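Local atomic coordinates of ubiquitin-conjugating enzyme (PDB entry 2H2Y), a protein that probably acts as a ubiquitin-conjugating (E2) enzyme, passing ubiquitin on to substrates, this chain being the conjugating domain of a longer, possibly membrane-bound protein. Residues C40-H45 and R50-Q55; K91-T96 and S128-A133; S107-D112 and S120-S125. One frame throughout, in Å; residues are numbered along the deposited sequence.

Overall arrangement
The three contacts sample the hairpin, the long connection and helix 119-130 of a ubiquitin-conjugating fold. Contact 1 pairs the first two strands of the antiparallel sheet, whereas contacts 2 and 3 both use helix 119-130, one at its C-terminal end and the other in its first turns. The centres of contacts 2 and 3 lie about 15 Å apart. Contacts 1 and 3 have centres about 16 Å apart yet touch, Cys40 SG packing 4.3 Å from Ile123 CG2; contacts 1 and 2 stay about 9 Å apart at their nearest atoms. Cys105, seen in an interchain disulfide, lies just before segment 107-112, in the connection that carries the active-site cysteine in E2 enzymes.

Contact 1. Residues C40-H45 and R50-Q55; sequences CTIDVH and RIWIVQ
Trp52 and Val44 project from neighbouring strands on the same face of the sheet, their side chains side by side. Beyond CB, the indole of Trp52 has CG anti to its carbonyl carbon (chi1 -60°), which swings the indole so that one face of its five-membered ring is turned to Val44. There CG, CD1 and NE1 all meet Val44 CG1, which sits over the ring face, 3.7 Å from the centroid of the five-membered ring, in a CH-pi contact. Further out, the six-membered ring of Trp52 is met by Ile42, whose extended chain brings CD1 to 3.6 Å from Trp52 CE3. Ile42 CG1, one atom back, faces Val54 CG2. The two strands form the beta hairpin that opens the antiparallel sheet of the ubiquitin-conjugating fold, their axes 4.7 Å apart at closest approach and running antiparallel, with 158° between their directions. On this face helix 21-34 packs Phe32 on Ile42 and Leu29 on Val44 and Trp52, while Ile119 reaches Trp52 from helix 119-130. Near the turn, His45 N binds Ile51 O at 3.0 Å, almost straight at 174°. Ile53 N gives a bond to Asp43 O at 3.2 Å, and Thr41 N one to Gln55 O at 3.1 Å. On the face of Thr41 and Gln55 these two side chains run alongside each other, Thr41 OG1 lying 3.8 Å from Gln55 CB.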
# COMPACT_ATOMS: atom_id res chain seq x y z
N CYS A 40 1.95 6.17 7.93
CA CYS A 40 1.86 6.22 6.48
C CYS A 40 0.94 7.35 6.05
O CYS A 40 0.05 7.75 6.79
CB CYS A 40 1.27 4.92 5.92
SG CYS A 40 2.17 3.46 6.35
N THR A 41 1.17 7.88 4.86
CA THR A 41 0.33 8.93 4.29
C THR A 41 0.02 8.37 2.91
O THR A 41 0.47 7.27 2.58
CB THR A 41 1.07 10.27 4.16
OG1 THR A 41 2.34 10.06 3.52
CG2 THR A 41 1.28 10.89 5.53
N ILE A 42 -0.74 9.09 2.10
CA ILE A 42 -1.04 8.55 0.78
C ILE A 42 -1.29 9.60 -0.29
O ILE A 42 -1.46 10.78 0.00
CB ILE A 42 -2.27 7.62 0.85
CG1 ILE A 42 -2.38 6.80 -0.44
CG2 ILE A 42 -3.52 8.45 1.06
CD1 ILE A 42 -3.47 5.76 -0.42
N ASP A 43 -1.29 9.16 -1.53
CA ASP A 43 -1.54 10.04 -2.65
C ASP A 43 -1.73 9.21 -3.89
O ASP A 43 -0.84 8.47 -4.28
CB ASP A 43 -0.40 11.02 -2.85
CG ASP A 43 -0.67 11.99 -3.98
OD1 ASP A 43 -1.85 12.41 -4.11
OD2 ASP A 43 0.27 12.32 -4.72
N VAL A 44 -2.90 9.32 -4.52
CA VAL A 44 -3.15 8.55 -5.72
C VAL A 44 -2.91 9.40 -6.95
O VAL A 44 -2.99 10.63 -6.91
CB VAL A 44 -4.59 7.98 -5.78
CG1 VAL A 44 -4.93 7.30 -4.47
CG2 VAL A 44 -5.58 9.08 -6.08
N HIS A 45 -2.60 8.72 -8.04
CA HIS A 45 -2.33 9.36 -9.31
C HIS A 45 -3.58 10.10 -9.77
O HIS A 45 -4.70 9.56 -9.69
CB HIS A 45 -1.94 8.30 -10.34
CG HIS A 45 -1.44 8.86 -11.63
ND1 HIS A 45 -2.10 9.87 -12.31
CD2 HIS A 45 -0.36 8.55 -12.38
CE1 HIS A 45 -1.45 10.15 -13.42
NE2 HIS A 45 -0.39 9.36 -13.49
N ARG A 50 -6.10 3.60 -10.17
CA ARG A 50 -5.38 2.33 -10.11
C ARG A 50 -3.98 2.45 -9.53
O ARG A 50 -3.42 1.48 -9.06
CB ARG A 50 -5.27 1.72 -11.51
CG ARG A 50 -6.58 1.49 -12.24
CD ARG A 50 -7.49 0.56 -11.47
NE ARG A 50 -8.67 0.18 -12.23
CZ ARG A 50 -8.71 -0.82 -13.11
NH1 ARG A 50 -7.63 -1.54 -13.35
NH2 ARG A 50 -9.84 -1.09 -13.76
N ILE A 51 -3.41 3.65 -9.55
CA ILE A 51 -2.05 3.83 -9.04
C ILE A 51 -1.96 4.61 -7.74
O ILE A 51 -2.35 5.78 -7.69
CB ILE A 51 -1.16 4.57 -10.06
CG1 ILE A 51 -1.18 3.85 -11.40
CG2 ILE A 51 0.26 4.64 -9.54
CD1 ILE A 51 -0.54 4.64 -12.51
N TRP A 52 -1.43 3.98 -6.70
CA TRP A 52 -1.27 4.64 -5.40
C TRP A 52 0.20 4.63 -5.00
O TRP A 52 0.97 3.76 -5.42
CB TRP A 52 -2.02 3.91 -4.29
CG TRP A 52 -3.50 3.77 -4.42
CD1 TRP A 52 -4.27 4.09 -5.49
CD2 TRP A 52 -4.37 3.18 -3.45
NE1 TRP A 52 -5.58 3.72 -5.25
CE2 TRP A 52 -5.66 3.16 -4.01
CE3 TRP A 52 -4.18 2.65 -2.16
CZ2 TRP A 52 -6.77 2.63 -3.32
CZ3 TRP A 52 -5.27 2.13 -1.48
CH2 TRP A 52 -6.55 2.12 -2.06
N ILE A 53 0.58 5.60 -4.18
CA ILE A 53 1.93 5.69 -3.66
C ILE A 53 1.82 6.06 -2.20
O ILE A 53 1.42 7.17 -1.85
CB ILE A 53 2.78 6.75 -4.38
CG1 ILE A 53 3.20 6.21 -5.75
CG2 ILE A 53 4.03 7.06 -3.57
CD1 ILE A 53 4.12 7.14 -6.52
N VAL A 54 2.15 5.11 -1.34
CA VAL A 54 2.10 5.32 0.09
C VAL A 54 3.51 5.68 0.55
O VAL A 54 4.49 5.19 -0.01
CB VAL A 54 1.64 4.03 0.81
CG1 VAL A 54 1.61 4.24 2.31
CG2 VAL A 54 0.27 3.63 0.30
N GLN A 55 3.63 6.56 1.53
CA GLN A 55 4.95 6.90 2.02
C GLN A 55 4.95 6.55 3.48
O GLN A 55 4.11 7.04 4.23
CB GLN A 55 5.25 8.39 1.83
CG GLN A 55 6.69 8.76 2.16
CD GLN A 55 6.98 10.25 2.07
OE1 GLN A 55 6.87 10.85 1.01
NE2 GLN A 55 7.34 10.85 3.20

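Contact 2. Residues K91-T96 and S128-A133; sequences KPPKHT and SMLSSA
The imidazole of His95 carries the terminal methyl of Met129 over one of its faces: CE stands 4.3 Å from the ring centroid and 25° off the normal, a CH-pi contact. Met129 SD lies obliquely to the ring, so the methyl rather than the sulfur takes the place over the face. A bend at the last torsion (chi3 82°) ends the otherwise extended Met129 chain and turns CE toward the ring, while CG lower down the chain lies 3.8 Å from His95 CE1. NE2 of His95 is 3.0 Å from the backbone O of Met129, close to the end of helix 119-130, and ND1 is taken up by a hydrogen bond from His97 N. In sequence, His95, Thr96 and His97 probably occupy the place of the His-Pro-Asn motif of ubiquitin-conjugating enzymes, with a histidine last, as in UBE2W relatives. Leu130 adds a second apolar side chain to the contact. Its CD2 lies 4.1 Å from His95 CB and about as far from CG, then reaches Pro93 CG at 3.9 Å; the proline and leucine side chains cross at about a right angle. Phe88 of strand 85-88 touches both Pro93 and Leu130, and Tyr64 packs on Pro93 and His95 while its OH bonds to Lys94 O. Met129 also rests on Leu106, in the loop that leads into segment 107-112.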
# COMPACT_ATOMS: atom_id res chain seq x y z
N LYS A 91 14.88 3.81 -3.79
CA LYS A 91 15.58 3.79 -2.50
C LYS A 91 14.91 2.88 -1.48
O LYS A 91 14.53 3.31 -0.39
CB LYS A 91 15.72 5.21 -1.93
CG LYS A 91 16.77 5.31 -0.82
CD LYS A 91 18.17 4.96 -1.34
CE LYS A 91 18.69 6.01 -2.33
NZ LYS A 91 20.07 5.73 -2.83
N PRO A 92 14.77 1.59 -1.82
CA PRO A 92 14.15 0.59 -0.95
C PRO A 92 14.86 0.47 0.38
O PRO A 92 15.99 0.91 0.53
CB PRO A 92 14.29 -0.70 -1.76
CG PRO A 92 14.29 -0.23 -3.16
CD PRO A 92 15.19 0.98 -3.09
N PRO A 93 14.19 -0.11 1.38
CA PRO A 93 14.85 -0.25 2.68
C PRO A 93 15.64 -1.56 2.64
O PRO A 93 15.14 -2.58 2.16
CB PRO A 93 13.68 -0.30 3.65
CG PRO A 93 12.65 -1.04 2.85
CD PRO A 93 12.75 -0.40 1.49
N LYS A 94 16.88 -1.54 3.12
CA LYS A 94 17.67 -2.76 3.12
C LYS A 94 17.13 -3.71 4.18
O LYS A 94 17.39 -3.53 5.37
CB LYS A 94 19.15 -2.46 3.38
CG LYS A 94 19.96 -2.21 2.10
CD LYS A 94 20.43 -0.76 1.96
CE LYS A 94 21.51 -0.41 2.97
NZ LYS A 94 21.95 1.01 2.85
N HIS A 95 16.37 -4.70 3.73
CA HIS A 95 15.78 -5.68 4.62
C HIS A 95 15.84 -7.09 4.03
O HIS A 95 15.83 -7.27 2.80
CB HIS A 95 14.31 -5.30 4.91
CG HIS A 95 13.58 -6.29 5.77
ND1 HIS A 95 13.07 -7.47 5.28
CD2 HIS A 95 13.32 -6.30 7.10
CE1 HIS A 95 12.52 -8.16 6.26
NE2 HIS A 95 12.66 -7.47 7.38
N THR A 96 15.91 -8.07 4.92
CA THR A 96 15.97 -9.48 4.56
C THR A 96 15.10 -9.84 3.36
O THR A 96 15.58 -10.40 2.38
CB THR A 96 15.52 -10.35 5.75
OG1 THR A 96 16.37 -10.08 6.88
CG2 THR A 96 15.57 -11.82 5.41
N SER A 128 5.09 -4.27 9.59
CA SER A 128 5.53 -5.09 10.71
C SER A 128 6.68 -5.98 10.26
O SER A 128 7.53 -6.37 11.06
CB SER A 128 4.39 -5.94 11.28
OG SER A 128 4.01 -6.98 10.40
N MET A 129 6.73 -6.28 8.96
CA MET A 129 7.81 -7.10 8.44
C MET A 129 9.10 -6.32 8.61
O MET A 129 10.15 -6.89 8.95
CB MET A 129 7.59 -7.41 6.97
CG MET A 129 8.72 -8.17 6.34
SD MET A 129 8.58 -8.09 4.58
CE MET A 129 9.33 -6.51 4.29
N LEU A 130 9.03 -5.01 8.36
CA LEU A 130 10.19 -4.14 8.50
C LEU A 130 10.63 -4.08 9.96
O LEU A 130 11.81 -3.95 10.24
CB LEU A 130 9.88 -2.74 7.98
CG LEU A 130 9.76 -2.59 6.45
CD1 LEU A 130 9.42 -1.16 6.08
CD2 LEU A 130 11.05 -3.01 5.79
N SER A 131 9.68 -4.18 10.88
CA SER A 131 10.04 -4.17 12.29
C SER A 131 10.47 -5.58 12.69
O SER A 131 9.64 -6.46 12.90
CB SER A 131 8.84 -3.73 13.13
OG SER A 131 8.38 -2.46 12.71
N SER A 132 11.78 -5.78 12.75
CA SER A 132 12.36 -7.08 13.11
C SER A 132 13.85 -7.11 12.75
O SER A 132 14.28 -6.46 11.79
CB SER A 132 11.63 -8.21 12.39
N ALA A 133 14.62 -7.86 13.53
CA ALA A 133 16.07 -8.02 13.33
C ALA A 133 16.81 -6.72 13.05
O ALA A 133 16.29 -5.62 13.26
CB ALA A 133 16.33 -9.03 12.19

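Contact 3. Residues S107-D112 and S120-S125; sequences SVLGDD and SGLILS
This is a small apolar contact of the ubiquitin-conjugating fold, in which the 3-10 turn 107-109 is laid against the first turns of helix 119-130. The turn comes just after Cys105, in the long connection that carries the catalytic cysteine in E2 enzymes. One residue of the helix, Leu122, serves both partners. With CG anti to the carbonyl carbon (chi1 -64°), its branched end is carried toward the turn, where the methyls meet different residues: CD1 lies 4.1 Å from Leu109 CD2, while CD2 is turned to Val108 CG1, although that second pair is modelled too close for its distance to be trusted. Both side chains cross Leu122 obliquely. Polar atoms shape the two partners separately. Ser107 O accepts from Gly110 N at 3.0 Å and from Asp112 N at 2.8 Å, the donors arriving from opposite faces of its plane, so one carbonyl holds the turn and the chain beyond it. Gly121 O is likewise shared: Ser125 N is the ordinary helical donor, and Ser125 OG adds a 2.8 Å bond from above the carbonyl plane, 39° out of it. That bond fixes the hydroxyl to its own helix. Around the contact, Leu117 packs on Val108 and Leu122 alike, and Leu109 rests on Ile104 and on Val86 of strand 85-88. One residue on, Ile123 does not touch the turn and packs against Ile71 and Ile73 of strand 68-74 and Val86.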
# COMPACT_ATOMS: atom_id res chain seq x y z
N SER A 107 4.40 -13.64 1.16
CA SER A 107 3.38 -14.59 0.75
C SER A 107 2.06 -13.92 0.39
O SER A 107 1.41 -14.27 -0.60
CB SER A 107 3.14 -15.61 1.86
OG SER A 107 2.69 -14.96 3.04
N VAL A 108 1.68 -12.95 1.22
CA VAL A 108 0.44 -12.20 1.05
C VAL A 108 0.26 -11.55 -0.31
O VAL A 108 -0.85 -11.45 -0.82
CB VAL A 108 0.32 -11.09 2.10
CG1 VAL A 108 -1.09 -10.56 2.11
CG2 VAL A 108 0.73 -11.61 3.47
N LEU A 109 1.35 -11.08 -0.90
CA LEU A 109 1.29 -10.42 -2.19
C LEU A 109 1.24 -11.38 -3.37
O LEU A 109 1.12 -10.94 -4.52
CB LEU A 109 2.48 -9.48 -2.34
CG LEU A 109 2.48 -8.35 -1.32
CD1 LEU A 109 3.74 -7.52 -1.42
CD2 LEU A 109 1.26 -7.49 -1.56
N GLY A 110 1.32 -12.68 -3.10
CA GLY A 110 1.30 -13.64 -4.18
C GLY A 110 0.58 -14.95 -3.94
O GLY A 110 -0.62 -15.07 -4.20
N ASP A 111 1.30 -15.94 -3.42
CA ASP A 111 0.74 -17.26 -3.19
C ASP A 111 -0.22 -17.43 -2.01
O ASP A 111 -0.81 -18.50 -1.84
CB ASP A 111 1.87 -18.28 -3.10
CG ASP A 111 2.54 -18.49 -4.45
OD1 ASP A 111 2.89 -17.49 -5.10
OD2 ASP A 111 2.71 -19.66 -4.86
N ASP A 112 -0.38 -16.39 -1.20
CA ASP A 112 -1.29 -16.45 -0.05
C ASP A 112 -2.37 -15.39 -0.15
O ASP A 112 -3.22 -15.27 0.73
CB ASP A 112 -0.54 -16.26 1.26
CG ASP A 112 -0.03 -17.56 1.83
OD1 ASP A 112 -0.75 -18.58 1.69
OD2 ASP A 112 1.07 -17.56 2.43
N SER A 120 -4.86 -1.52 3.09
CA SER A 120 -4.31 -0.98 4.33
C SER A 120 -3.63 -2.12 5.09
O SER A 120 -2.60 -1.92 5.72
CB SER A 120 -5.40 -0.36 5.20
OG SER A 120 -6.33 -1.33 5.62
N GLY A 121 -4.23 -3.31 5.01
CA GLY A 121 -3.69 -4.47 5.69
C GLY A 121 -2.42 -4.99 5.05
O GLY A 121 -1.46 -5.33 5.74
N LEU A 122 -2.40 -5.05 3.73
CA LEU A 122 -1.21 -5.51 3.04
C LEU A 122 -0.07 -4.61 3.49
O LEU A 122 0.97 -5.09 3.94
CB LEU A 122 -1.39 -5.39 1.52
CG LEU A 122 -2.47 -6.26 0.87
CD1 LEU A 122 -2.49 -6.00 -0.62
CD2 LEU A 122 -2.21 -7.73 1.15
N ILE A 123 -0.29 -3.31 3.39
CA ILE A 123 0.73 -2.34 3.75
C ILE A 123 1.14 -2.44 5.22
O ILE A 123 2.32 -2.31 5.55
CB ILE A 123 0.28 -0.88 3.44
CG1 ILE A 123 -0.03 -0.73 1.94
CG2 ILE A 123 1.36 0.12 3.84
CD1 ILE A 123 1.13 -1.10 1.05
N LEU A 124 0.17 -2.66 6.10
CA LEU A 124 0.48 -2.76 7.52
C LEU A 124 1.29 -4.01 7.77
O LEU A 124 2.16 -4.03 8.64
CB LEU A 124 -0.79 -2.81 8.36
CG LEU A 124 -0.47 -3.02 9.84
CD1 LEU A 124 0.24 -1.81 10.40
CD2 LEU A 124 -1.76 -3.26 10.59
N SER A 125 1.00 -5.07 7.01
CA SER A 125 1.75 -6.32 7.16
C SER A 125 3.19 -5.99 6.81
O SER A 125 4.12 -6.38 7.52
CB SER A 125 1.21 -7.40 6.20
OG SER A 125 -0.16 -7.70 6.45